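Local coordinates for protein peptide chain release factor RF2 (Thermus thermophilus, PDB 2IHR) that directs the termination of translation at the stop codons UGA and UAA and brings about release of the finished peptide on the ribosome, at residues A[129-134]-A[189-194]; A[328-333]-A[341-346]; A[311-316]-A[322-327]. All coordinates share one frame; numbering follows the deposited sequence.

Overall arrangement
Following the chain from the N terminus, interaction 1 comes first: strand 185-190 and the loop after it return to helix 127-145, closing a loop of 54 residues. Interaction 3 follows, a tight hairpin in which 311-316 pairs with 322-327 across five residues. Interaction 2 then closes the seven residues between 328-333 and 341-346, the latter at the start of helix 342-353. The three lie in series, neither nested nor crossed. All reach one mixed sheet, in which strands 185-190, 312-315, 320-323 and 329-330 are successive neighbours. Interaction 3 touches both others, through Val-190 with Tyr-314 and Leu-316, and through Leu-328 with Asp-323; interactions 1 and 2 stay about 8 Å apart at their nearest atoms.

Interaction 1 of 3, residues A[129-134]-A[189-194]; sequences ACDWAE and LVRPSP
Trp-132 and Leu-189 both send CG away from their own backbone N (chi1 -179° and -158°), which brings the leucine stem over the flat of the indole. CB of Leu-189 sits over one face of the ring, 3.4 Å from the centroid of the five-membered part and almost on its normal, a clear CH-pi contact. The leucine continues over the six-membered part, with CG 3.6 Å from Trp-132 CE3, so both rings of the indole are used. NE1 of Trp-132 is hydrogen-bonded to the carbonyl of His-187, which fixes how the ring is turned, while Tyr-314 meets it edge-to-face.

One helical residue earlier, Asp-131 forms a salt bridge with Arg-191. The arginine runs extended from CG to NE and delivers NH2 to Asp-131 OD2 at 2.7 Å, with an N-H...O angle of 146°. That oxygen lies in the guanidinium plane but is approached on its anti side. Here helix 127-145 packs on the mixed sheet within the PCRF family region: Trp-132 packs on Leu-189 of strand 185-190, and Asp-131 catches the chain just where it turns a corner at Arg-191. An alanine in place of Trp-132 would leave Leu-189 without the flat surface beneath its CB and is likely to open a gap between helix and strand, with the His-187 carbonyl losing its indole donor. NH2 of Arg-191 has a second acid, Glu-128, from the same helix, so two carboxylates share this one nitrogen. Farther along the loop, the ring of Pro-194 brushes the carboxylate, CG standing 4.3 Å from Asp-131 OD2.

Interaction 2 of 3, residues A[328-333]-A[341-346]; sequences LMRHDP and LMDLIW
Arg-330 and Asp-343 reach for each other from opposite directions, and the arginine is the chain to follow. From CB, CG turns to the side of the backbone N and comes 3.9 Å from Asp-343 OD2. CD moves in closer, 3.4 Å from the same oxygen, so the aliphatic part of the chain already lies against the carboxylate. A bend about the CG-CD bond then swings the head over: NE bonds to Asp-332 OD1 in the guanidinium plane, at 3.1 Å and 162°, approaching that oxygen on its syn side. At the tip the amino groups divide. NH2 lies against Asp-332 OD2 as well, though that distance is too short to be taken at face value, and Asp-340 offers the same nitrogen another carboxylate. Across to the helix, NH1 gives Asp-343 OD1 a weak bond, 3.1 Å long and bent to 133°, the guanidinium and the Asp-343 carboxylate standing 70° apart.

Beside this polar patch, Leu-328 carries the apolar half of the contact. Its CD1 packs on Leu-344 CD2 at 3.5 Å and also lies close to the backbone oxygen of Asp-343, while the leucine side chains cross obliquely. Strand 329-330, the outermost of the mixed sheet on this side, is thereby joined to the first turn of helix 342-353; Val-336 of helix 333-336 touches both Arg-330 and Leu-344.

Asp-332 meets NE in the guanidinium plane, whereas Asp-343 meets the head askew. Its orientation is probably set mainly by Asp-332, with Asp-340 on NH2, and the link to the helix is probably more electrostatic than directional, with a largely buried arginine balanced by several acids.

Interaction 3 of 3, residues A[311-316]-A[322-327]; sequences IRSYVL and KDHRTG
Arg-312 and Asp-323 face each other as a non-hydrogen-bonded antiparallel pair, their CA atoms 4.2 Å apart, and their side chains meet on one face of the sheet. NE of Arg-312 gives Asp-323 OD2 a 3.2 Å bond on the anti side of that oxygen, NH2 adding a weak one. Next along, Ser-313 and Lys-322 form the hydrogen-bonded pair: Lys-322 N reaches Ser-313 O at 2.6 Å and Ser-313 N returns the bond to Lys-322 O. On the other face, Ser-313 OG is hydrogen-bonded to His-324 NE2 at the ring edge, 2.8 Å away. The ring is placed there by a chi1 of -50°, and the Lys-322 carbonyl oxygen sits over one of its faces; His-324 N meanwhile bonds to Ile-311 O.

These are the two strands of a beta hairpin, 312-315 and 320-323, in the large mixed sheet, with strand 185-190 running parallel to 312-315 on its far side. Where the second strand ends, Asp-323 organises the chain. OD1 accepts from Arg-325 N, an Asx turn, and from Thr-326 N at 2.9 Å, the two donors coming from opposite faces of the carboxylate. OD2 takes Arg-325 NH2 on its syn lone pair, nearly straight at 174°, so this oxygen is shared by two arginines. That common acid probably offsets the closeness of their NH2 groups. Ile-311 lies alongside Arg-325 and spreads over one face of its guanidinium, CD1 being 4.0 Å from CZ.

A second shell steadies these groups. Tyr-314 OH accepts from Arg-312 NH1 at 2.8 Å and is itself bonded to His-187, Glu-183 pairs with Arg-312 NH2, and Arg-188 NE bonds to Ser-313 OG. Arg-325 NH1 reaches the Pro-182 carbonyl, and Trp-351 of helix 342-353 makes a cation-pi contact with the same arginine.

Interaction 1 of 3, residues A[129-134]-A[189-194]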
# COMPACT_ATOMS: atom_id res chain seq x y z
N ALA A 129 10.70 5.25 21.30
CA ALA A 129 10.02 4.47 20.27
C ALA A 129 8.48 4.65 20.18
O ALA A 129 7.88 4.45 19.12
CB ALA A 129 10.38 2.98 20.41
N CYS A 130 7.85 5.02 21.27
CA CYS A 130 6.40 5.18 21.25
C CYS A 130 6.07 6.50 20.57
O CYS A 130 5.09 6.60 19.82
CB CYS A 130 5.81 5.17 22.69
SG CYS A 130 6.13 3.66 23.67
N ASP A 131 6.89 7.50 20.83
CA ASP A 131 6.72 8.82 20.24
C ASP A 131 6.91 8.66 18.72
O ASP A 131 6.10 9.15 17.92
CB ASP A 131 7.74 9.78 20.86
CG ASP A 131 7.51 11.24 20.47
OD1 ASP A 131 6.34 11.67 20.36
OD2 ASP A 131 8.53 11.97 20.30
N TRP A 132 7.97 7.94 18.34
CA TRP A 132 8.29 7.68 16.94
C TRP A 132 7.13 6.97 16.21
O TRP A 132 6.82 7.27 15.06
CB TRP A 132 9.57 6.83 16.88
CG TRP A 132 10.09 6.45 15.49
CD1 TRP A 132 10.70 5.27 15.16
CD2 TRP A 132 10.08 7.24 14.28
NE1 TRP A 132 11.06 5.28 13.84
CE2 TRP A 132 10.69 6.47 13.27
CE3 TRP A 132 9.62 8.54 13.96
CZ2 TRP A 132 10.84 6.93 11.97
CZ3 TRP A 132 9.78 9.00 12.65
CH2 TRP A 132 10.37 8.20 11.68
N ALA A 133 6.52 6.00 16.87
CA ALA A 133 5.41 5.28 16.29
C ALA A 133 4.21 6.28 16.02
O ALA A 133 3.53 6.24 14.96
CB ALA A 133 5.01 4.16 17.26
N GLU A 134 3.96 7.17 16.97
CA GLU A 134 2.90 8.14 16.79
C GLU A 134 3.27 9.06 15.62
O GLU A 134 2.39 9.54 14.87
CB GLU A 134 2.75 8.92 18.08
CG GLU A 134 1.55 9.85 18.09
CD GLU A 134 1.42 10.53 19.42
OE1 GLU A 134 1.75 9.87 20.42
OE2 GLU A 134 0.99 11.70 19.47
N LEU A 189 14.71 5.93 13.50
CA LEU A 189 14.76 7.33 13.91
C LEU A 189 16.00 7.67 14.71
O LEU A 189 16.34 7.02 15.68
CB LEU A 189 13.53 7.66 14.77
CG LEU A 189 13.03 9.12 14.94
CD1 LEU A 189 13.25 9.55 16.36
CD2 LEU A 189 13.67 10.06 13.97
N VAL A 190 16.69 8.71 14.28
CA VAL A 190 17.88 9.17 14.97
C VAL A 190 17.75 10.66 15.28
O VAL A 190 17.49 11.50 14.39
CB VAL A 190 19.10 8.97 14.10
CG1 VAL A 190 20.34 9.19 14.91
CG2 VAL A 190 19.06 7.58 13.47
N ARG A 191 17.93 10.98 16.56
CA ARG A 191 17.89 12.36 17.07
C ARG A 191 18.03 12.28 18.56
O ARG A 191 18.00 11.20 19.15
CB ARG A 191 16.53 13.03 16.80
CG ARG A 191 15.42 12.41 17.61
CD ARG A 191 14.11 13.15 17.54
NE ARG A 191 13.17 12.49 18.44
CZ ARG A 191 11.88 12.77 18.51
NH1 ARG A 191 11.36 13.72 17.73
NH2 ARG A 191 11.11 12.13 19.40
N PRO A 192 18.24 13.44 19.18
CA PRO A 192 18.35 13.42 20.65
C PRO A 192 16.89 13.37 21.23
O PRO A 192 15.98 14.08 20.76
CB PRO A 192 19.12 14.71 20.96
CG PRO A 192 18.88 15.61 19.71
CD PRO A 192 18.95 14.59 18.59
N SER A 193 16.67 12.51 22.22
CA SER A 193 15.34 12.34 22.80
C SER A 193 14.80 13.47 23.67
O SER A 193 15.51 13.98 24.53
CB SER A 193 15.32 11.05 23.64
OG SER A 193 14.09 10.87 24.35
N PRO A 194 13.54 13.88 23.43
CA PRO A 194 13.04 14.96 24.30
C PRO A 194 13.01 14.43 25.74
O PRO A 194 13.15 15.19 26.68
CB PRO A 194 11.64 15.25 23.76
CG PRO A 194 11.25 13.99 22.98
CD PRO A 194 12.58 13.57 22.36

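Interaction 2 of 3, residues A[328-333]-A[341-346]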
# COMPACT_ATOMS: atom_id res chain seq x y z
N LEU A 328 17.02 6.55 -2.45
CA LEU A 328 16.49 7.93 -2.50
C LEU A 328 16.81 8.70 -1.25
O LEU A 328 16.46 8.28 -0.15
CB LEU A 328 14.98 7.89 -2.64
CG LEU A 328 14.17 8.92 -3.43
CD1 LEU A 328 12.72 8.73 -3.08
CD2 LEU A 328 14.54 10.30 -3.12
N MET A 329 17.49 9.82 -1.39
CA MET A 329 17.79 10.60 -0.21
C MET A 329 17.14 11.98 -0.35
O MET A 329 17.31 12.66 -1.37
CB MET A 329 19.31 10.71 -0.01
CG MET A 329 19.77 12.09 0.34
SD MET A 329 20.95 12.07 1.62
CE MET A 329 22.11 13.27 1.07
N ARG A 330 16.41 12.38 0.69
CA ARG A 330 15.70 13.67 0.78
C ARG A 330 16.22 14.53 1.92
O ARG A 330 16.42 14.04 3.03
CB ARG A 330 14.19 13.42 1.01
CG ARG A 330 13.48 12.96 -0.22
CD ARG A 330 12.01 13.04 -0.10
NE ARG A 330 11.49 14.37 0.25
CZ ARG A 330 10.19 14.65 0.34
NH1 ARG A 330 9.27 13.72 0.09
NH2 ARG A 330 9.80 15.84 0.70
N HIS A 331 16.38 15.83 1.67
CA HIS A 331 16.90 16.75 2.68
C HIS A 331 15.89 17.51 3.51
O HIS A 331 16.27 18.31 4.38
CB HIS A 331 17.86 17.73 2.03
CG HIS A 331 19.27 17.24 2.00
ND1 HIS A 331 19.84 16.66 0.88
CD2 HIS A 331 20.19 17.16 3.00
CE1 HIS A 331 21.06 16.25 1.19
NE2 HIS A 331 21.30 16.53 2.46
N ASP A 332 14.62 17.22 3.29
CA ASP A 332 13.52 17.88 3.98
C ASP A 332 12.68 16.88 4.77
O ASP A 332 11.48 16.66 4.48
CB ASP A 332 12.66 18.58 2.93
CG ASP A 332 12.29 17.65 1.77
OD1 ASP A 332 13.15 16.80 1.33
OD2 ASP A 332 11.15 17.79 1.28
N PRO A 333 13.28 16.25 5.77
CA PRO A 333 12.52 15.29 6.56
C PRO A 333 11.25 15.87 7.14
O PRO A 333 10.28 15.15 7.41
CB PRO A 333 13.55 14.84 7.62
CG PRO A 333 14.50 16.02 7.68
CD PRO A 333 14.66 16.34 6.25
N LEU A 341 4.96 11.83 0.63
CA LEU A 341 5.65 10.56 0.39
C LEU A 341 5.78 10.02 -1.03
O LEU A 341 6.56 9.06 -1.29
CB LEU A 341 4.93 9.47 1.17
CG LEU A 341 4.77 9.64 2.65
CD1 LEU A 341 3.96 8.44 3.24
CD2 LEU A 341 6.14 9.82 3.24
N MET A 342 5.04 10.59 -1.96
CA MET A 342 5.04 10.04 -3.30
C MET A 342 6.33 9.62 -3.94
O MET A 342 6.41 8.56 -4.55
CB MET A 342 4.27 10.97 -4.23
CG MET A 342 2.78 10.98 -3.96
SD MET A 342 2.02 9.32 -3.86
CE MET A 342 2.72 8.47 -5.25
N ASP A 343 7.37 10.43 -3.83
CA ASP A 343 8.61 10.09 -4.50
C ASP A 343 9.32 8.92 -3.87
O ASP A 343 10.09 8.21 -4.54
CB ASP A 343 9.52 11.34 -4.61
CG ASP A 343 10.10 11.80 -3.26
OD1 ASP A 343 9.50 11.59 -2.17
OD2 ASP A 343 11.20 12.42 -3.31
N LEU A 344 9.05 8.69 -2.58
CA LEU A 344 9.64 7.59 -1.86
C LEU A 344 8.88 6.33 -2.23
O LEU A 344 9.44 5.23 -2.29
CB LEU A 344 9.57 7.85 -0.34
CG LEU A 344 10.72 8.73 0.23
CD1 LEU A 344 10.34 9.22 1.60
CD2 LEU A 344 12.06 7.90 0.24
N ILE A 345 7.59 6.49 -2.49
CA ILE A 345 6.76 5.37 -2.87
C ILE A 345 7.09 4.86 -4.29
O ILE A 345 7.51 3.71 -4.44
CB ILE A 345 5.29 5.75 -2.78
CG1 ILE A 345 4.88 5.91 -1.30
CG2 ILE A 345 4.42 4.68 -3.49
CD1 ILE A 345 3.42 6.43 -1.15
N TRP A 346 6.90 5.70 -5.31
CA TRP A 346 7.22 5.27 -6.68
C TRP A 346 8.54 4.54 -6.71
O TRP A 346 8.68 3.51 -7.35
CB TRP A 346 7.33 6.45 -7.63
CG TRP A 346 6.02 7.06 -7.91
CD1 TRP A 346 5.67 8.40 -7.76
CD2 TRP A 346 4.81 6.37 -8.24
NE1 TRP A 346 4.32 8.55 -7.95
CE2 TRP A 346 3.76 7.33 -8.24
CE3 TRP A 346 4.51 5.03 -8.52
CZ2 TRP A 346 2.43 6.99 -8.52
CZ3 TRP A 346 3.17 4.68 -8.79
CH2 TRP A 346 2.15 5.67 -8.78

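Interaction 3 of 3, residues A[311-316]-A[322-327]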
# COMPACT_ATOMS: atom_id res chain seq x y z
N ILE A 311 14.38 -0.39 6.48
CA ILE A 311 14.29 -0.08 5.07
C ILE A 311 14.55 1.45 4.89
O ILE A 311 15.09 1.89 3.86
CB ILE A 311 12.93 -0.41 4.54
CG1 ILE A 311 11.89 0.42 5.30
CG2 ILE A 311 12.72 -1.91 4.62
CD1 ILE A 311 10.54 0.37 4.65
N ARG A 312 14.22 2.26 5.89
CA ARG A 312 14.43 3.68 5.70
C ARG A 312 14.89 4.38 6.95
O ARG A 312 14.54 3.94 8.03
CB ARG A 312 13.13 4.32 5.13
CG ARG A 312 13.34 5.78 4.78
CD ARG A 312 12.08 6.38 4.47
NE ARG A 312 11.47 5.69 3.36
CZ ARG A 312 10.18 5.44 3.31
NH1 ARG A 312 9.42 5.83 4.33
NH2 ARG A 312 9.69 4.77 2.27
N SER A 313 15.71 5.44 6.82
CA SER A 313 16.17 6.18 8.02
C SER A 313 15.85 7.65 8.01
O SER A 313 15.99 8.38 6.97
CB SER A 313 17.66 6.00 8.30
OG SER A 313 17.91 4.73 8.87
N TYR A 314 15.39 8.10 9.19
CA TYR A 314 15.00 9.48 9.38
C TYR A 314 15.93 10.09 10.39
O TYR A 314 15.63 10.09 11.57
CB TYR A 314 13.58 9.56 9.89
CG TYR A 314 12.56 8.88 9.02
CD1 TYR A 314 12.55 7.48 8.89
CD2 TYR A 314 11.55 9.63 8.38
CE1 TYR A 314 11.57 6.82 8.15
CE2 TYR A 314 10.55 8.98 7.63
CZ TYR A 314 10.57 7.59 7.54
OH TYR A 314 9.55 6.95 6.91
N VAL A 315 17.04 10.64 9.95
CA VAL A 315 17.94 11.15 10.95
C VAL A 315 17.91 12.66 10.92
O VAL A 315 18.52 13.30 10.08
CB VAL A 315 19.38 10.48 10.83
CG1 VAL A 315 19.60 10.02 9.46
CG2 VAL A 315 20.49 11.43 11.30
N LEU A 316 17.17 13.16 11.91
CA LEU A 316 16.84 14.54 12.10
C LEU A 316 17.84 15.59 12.52
O LEU A 316 17.71 16.73 12.10
CB LEU A 316 15.62 14.57 13.02
CG LEU A 316 14.53 13.51 12.68
CD1 LEU A 316 13.31 13.86 13.47
CD2 LEU A 316 14.13 13.41 11.18
N LYS A 322 16.56 8.82 4.47
CA LYS A 322 17.25 7.98 3.52
C LYS A 322 16.76 6.53 3.39
O LYS A 322 16.90 5.70 4.31
CB LYS A 322 18.72 7.98 3.93
CG LYS A 322 19.58 6.92 3.33
CD LYS A 322 19.85 7.20 1.93
CE LYS A 322 20.88 6.23 1.50
NZ LYS A 322 21.50 6.78 0.23
N ASP A 323 16.22 6.24 2.21
CA ASP A 323 15.72 4.92 1.92
C ASP A 323 16.86 4.02 1.49
O ASP A 323 17.41 4.15 0.40
CB ASP A 323 14.65 4.98 0.84
CG ASP A 323 13.86 3.70 0.74
OD1 ASP A 323 14.42 2.70 0.24
OD2 ASP A 323 12.68 3.67 1.18
N HIS A 324 17.21 3.09 2.35
CA HIS A 324 18.30 2.14 2.10
C HIS A 324 18.09 1.09 0.99
O HIS A 324 19.02 0.44 0.56
CB HIS A 324 18.61 1.45 3.40
CG HIS A 324 18.81 2.39 4.55
ND1 HIS A 324 19.96 3.15 4.70
CD2 HIS A 324 18.05 2.63 5.64
CE1 HIS A 324 19.90 3.79 5.85
NE2 HIS A 324 18.76 3.50 6.45
N ARG A 325 16.86 0.91 0.53
CA ARG A 325 16.61 -0.05 -0.50
C ARG A 325 16.74 0.66 -1.84
O ARG A 325 17.54 0.30 -2.70
CB ARG A 325 15.20 -0.59 -0.38
CG ARG A 325 14.82 -1.29 0.92
CD ARG A 325 13.28 -1.47 0.96
NE ARG A 325 12.64 -0.17 0.95
CZ ARG A 325 11.35 0.06 0.78
NH1 ARG A 325 10.50 -0.96 0.62
NH2 ARG A 325 10.91 1.32 0.77
N THR A 326 15.91 1.68 -1.99
CA THR A 326 15.82 2.49 -3.18
C THR A 326 17.02 3.41 -3.32
O THR A 326 17.51 3.72 -4.41
CB THR A 326 14.52 3.26 -3.04
OG1 THR A 326 13.72 3.08 -4.21
CG2 THR A 326 14.76 4.71 -2.73
N GLY A 327 17.55 3.87 -2.19
CA GLY A 327 18.69 4.75 -2.30
C GLY A 327 18.33 6.23 -2.29
O GLY A 327 19.24 7.06 -2.09